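Local coordinates for protein lipolytic enzyme (Clostridium thermocellum, PDB 2VPT) that forms the catalytic domain of a cellulosomal family 3 carbohydrate esterase, which hydrolyses acetyl ester groups on xylan, at residues K7-G12 with D43-Q48. Residues are numbered along the deposited sequence; the frame is centred on the assembly and turned at random. Where two conformers were deposited one is given.
Sequences KIMPVG and DFVGSQ. With CA (calcium ion), chain B.
Ile8 and Phe44 pair in parallel register where strands 5-12 and 41-44 meet, the two being linked through helix 28-37 as a beta-alpha-beta crossover of the SGNH-hydrolase fold. Two nearly straight backbone bonds join them: Ile8 N to Asp43 O (2.9 Å, 163° at the hydrogen) and Val45 N to Ile8 O (2.9 Å). The tight part is apolar. Phe44 lies alongside Ile8 with CD1 4.0 Å from Ile8 CB, and the ring's edge faces Ile8 O. The Pro10 and Phe44 side chains cross at about a right angle, with Pro10 CG 3.8 Å from Phe44 CD1. Just past the strand, branched Val45 fills two places at once, CG1 against the aliphatic stem of Lys7 and CG2 against CB of selenomethionine Met9 (3.8 Å).

The partly exposed end is looser. Lys7 runs extended alongside Asp43, but its NZ stays 4.9 Å from Asp43 OD2, an electrostatic neighbour rather than a salt bridge. With CG anti to the backbone N (chi1 -175°), Asp43 turns OD1 onto the calcium ion, which Phe44 O also binds at 2.3 Å; Asp57, Asp59 and two waters are further ligands. A short acidic side chain and a neighbouring carbonyl thus tie the strand's end to the metal.

After the Val45 N bond the backbone hydrogen bonding between the segments ends: Pro10 has no N-H to give, and buried Val45 O, which lacks a hydrogen-bond partner, meets Pro10 CD at 3.6 Å.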
ATOM      1  N   LYS A   7       7.998 -20.162   3.992  1.00 13.56           N
ATOM      2  CA  LYS A   7       7.546 -18.828   4.409  1.00 13.26           C
ATOM      3  C   LYS A   7       8.643 -17.822   4.094  1.00 12.54           C
ATOM      4  O   LYS A   7       9.776 -17.949   4.578  1.00 12.86           O
ATOM      5  CB  LYS A   7       7.228 -18.783   5.899  1.00 13.23           C
ATOM      6  CG  LYS A   7       5.977 -19.571   6.286  1.00 14.39           C
ATOM      7  CD  LYS A   7       5.686 -19.480   7.773  1.00 17.33           C
ATOM      8  CE  LYS A   7       4.335 -20.094   8.115  1.00 22.71           C
ATOM      9  NZ  LYS A   7       3.958 -19.903   9.550  1.00 27.56           N
ATOM     10  N   ILE A   8       8.311 -16.841   3.266  1.00 11.15           N
ATOM     11  CA  ILE A   8       9.237 -15.820   2.825  1.00 11.17           C
ATOM     12  C   ILE A   8       8.705 -14.464   3.257  1.00 10.79           C
ATOM     13  O   ILE A   8       7.561 -14.137   2.967  1.00 10.63           O
ATOM     14  CB  ILE A   8       9.410 -15.808   1.294  1.00 10.82           C
ATOM     15  CG1 ILE A   8       9.889 -17.178   0.781  1.00 12.37           C
ATOM     16  CG2 ILE A   8      10.386 -14.691   0.915  1.00 12.41           C
ATOM     17  CD1 ILE A   8      10.006 -17.298  -0.741  1.00 12.78           C
HETATM   18  N   MSE A   9       9.522 -13.685   3.965  1.00 10.51           N
HETATM   19  CA  MSE A   9       9.136 -12.348   4.386  1.00 11.76           C
HETATM   20  C   MSE A   9       9.849 -11.305   3.536  1.00  9.81           C
HETATM   21  O   MSE A   9      11.059 -11.097   3.689  1.00 10.19           O
HETATM   22  CB  MSE A   9       9.479 -12.118   5.846  1.00 10.90           C
HETATM   23  CG  MSE A   9       8.937 -10.785   6.355  1.00 11.83           C
HETATM   24 SE   MSE A   9       9.424 -10.419   8.171  1.00 24.52          SE
HETATM   25  CE  MSE A   9       8.551 -11.078   8.606  1.00  2.00           C
ATOM     26  N   PRO A  10       9.109 -10.630   2.644  1.00  8.85           N
ATOM     27  CA  PRO A  10       9.702  -9.501   1.920  1.00  8.78           C
ATOM     28  C   PRO A  10       9.780  -8.272   2.817  1.00  9.00           C
ATOM     29  O   PRO A  10       8.754  -7.784   3.267  1.00 10.06           O
ATOM     30  CB  PRO A  10       8.722  -9.269   0.753  1.00  9.36           C
ATOM     31  CG  PRO A  10       7.814 -10.450   0.758  1.00 10.16           C
ATOM     32  CD  PRO A  10       7.732 -10.891   2.180  1.00  9.53           C
ATOM     33  N   VAL A  11      10.992  -7.798   3.080  1.00  8.77           N
ATOM     34  CA  VAL A  11      11.231  -6.667   3.978  1.00  8.64           C
ATOM     35  C   VAL A  11      11.864  -5.548   3.154  1.00  8.44           C
ATOM     36  O   VAL A  11      12.873  -5.755   2.487  1.00  9.08           O
ATOM     37  CB  VAL A  11      12.181  -7.037   5.129  1.00  8.75           C
ATOM     38  CG1 VAL A  11      12.466  -5.818   5.991  1.00 10.59           C
ATOM     39  CG2 VAL A  11      11.600  -8.139   5.947  1.00 10.51           C
ATOM     40  N   GLY A  12      11.294  -4.350   3.189  1.00  8.19           N
ATOM     41  CA  GLY A  12      11.901  -3.263   2.462  1.00  8.25           C
ATOM     42  C   GLY A  12      11.150  -1.969   2.585  1.00  8.10           C
ATOM     43  O   GLY A  12      10.403  -1.740   3.560  1.00  8.32           O
ATOM     44  N   ASP A  43       4.531 -19.181   0.883  1.00 12.95           N
ATOM     45  CA  ASP A  43       3.700 -18.342   1.732  1.00 12.46           C
ATOM     46  C   ASP A  43       4.489 -17.053   1.995  1.00 12.16           C
ATOM     47  O   ASP A  43       5.458 -17.044   2.749  1.00 12.35           O
ATOM     48  CB  ASP A  43       3.391 -19.075   3.040  1.00 13.19           C
ATOM     49  CG  ASP A  43       2.428 -18.333   3.939  1.00 14.03           C
ATOM     50  OD1 ASP A  43       1.869 -17.283   3.532  1.00 14.25           O
ATOM     51  OD2 ASP A  43       2.238 -18.809   5.084  1.00 18.42           O
ATOM     52  N   PHE A  44       4.099 -15.969   1.332  1.00 11.38           N
ATOM     53  CA  PHE A  44       4.634 -14.662   1.682  1.00 10.98           C
ATOM     54  C   PHE A  44       4.049 -14.283   3.026  1.00 11.07           C
ATOM     55  O   PHE A  44       2.842 -14.399   3.238  1.00 11.37           O
ATOM     56  CB  PHE A  44       4.284 -13.601   0.639  1.00 10.35           C
ATOM     57  CG  PHE A  44       5.156 -13.602  -0.601  1.00 10.35           C
ATOM     58  CD1 PHE A  44       6.534 -13.760  -0.525  1.00 12.44           C
ATOM     59  CD2 PHE A  44       4.600 -13.342  -1.851  1.00 11.10           C
ATOM     60  CE1 PHE A  44       7.307 -13.714  -1.670  1.00 12.60           C
ATOM     61  CE2 PHE A  44       5.384 -13.273  -2.991  1.00 11.10           C
ATOM     62  CZ  PHE A  44       6.736 -13.470  -2.906  1.00 12.27           C
ATOM     63  N   VAL A  45       4.891 -13.837   3.951  1.00 10.87           N
ATOM     64  CA  VAL A  45       4.446 -13.453   5.267  1.00 11.59           C
ATOM     65  C   VAL A  45       4.835 -12.024   5.632  1.00 10.94           C
ATOM     66  O   VAL A  45       5.830 -11.481   5.153  1.00 11.26           O
ATOM     67  CB  VAL A  45       4.957 -14.464   6.345  1.00 11.44           C
ATOM     68  CG1 VAL A  45       4.438 -15.878   6.065  1.00 13.66           C
ATOM     69  CG2 VAL A  45       6.485 -14.459   6.454  1.00 12.13           C
ATOM     70  N   GLY A  46       4.048 -11.440   6.518  1.00 11.21           N
ATOM     71  CA  GLY A  46       4.224 -10.057   6.946  1.00 11.28           C
ATOM     72  C   GLY A  46       2.878  -9.455   7.293  1.00 11.72           C
ATOM     73  O   GLY A  46       1.839 -10.005   6.912  1.00 12.71           O
ATOM     74  N   SER A  47       2.857  -8.360   8.039  0.50 12.00           N
ATOM     75  CA  SER A  47       1.572  -7.809   8.456  0.50 11.63           C
ATOM     76  C   SER A  47       0.959  -6.855   7.436  0.50 10.61           C
ATOM     77  O   SER A  47      -0.266  -6.670   7.428  0.50 10.88           O
ATOM     78  CB  SER A  47       1.638  -7.172   9.845  0.50 11.95           C
ATOM     79  OG  SER A  47       1.943  -8.164  10.812  0.50 13.39           O
ATOM     80  N   GLN A  48       1.772  -6.275   6.546  1.00  9.25           N
ATOM     81  CA  GLN A  48       1.220  -5.415   5.489  1.00  9.40           C
ATOM     82  C   GLN A  48       0.457  -6.293   4.515  1.00  9.18           C
ATOM     83  O   GLN A  48       0.725  -7.488   4.425  1.00  9.64           O
ATOM     84  CB  GLN A  48       2.325  -4.724   4.706  1.00  9.38           C
ATOM     85  CG  GLN A  48       3.283  -3.868   5.535  1.00  9.77           C
ATOM     86  CD  GLN A  48       2.739  -2.515   5.828  1.00 10.14           C
ATOM     87  OE1 GLN A  48       1.817  -2.367   6.642  1.00 12.05           O
ATOM     88  NE2 GLN A  48       3.288  -1.508   5.165  1.00 11.07           N
TER
HETATM   89 CA    CA B1235       0.741 -15.268   3.104  1.00 13.53          CA
HETATM   90  O   HOH W   1      -1.386 -16.118   2.743  1.00 18.55           O
HETATM   91  O   HOH W   2       0.448 -15.307   5.483  1.00 18.71           O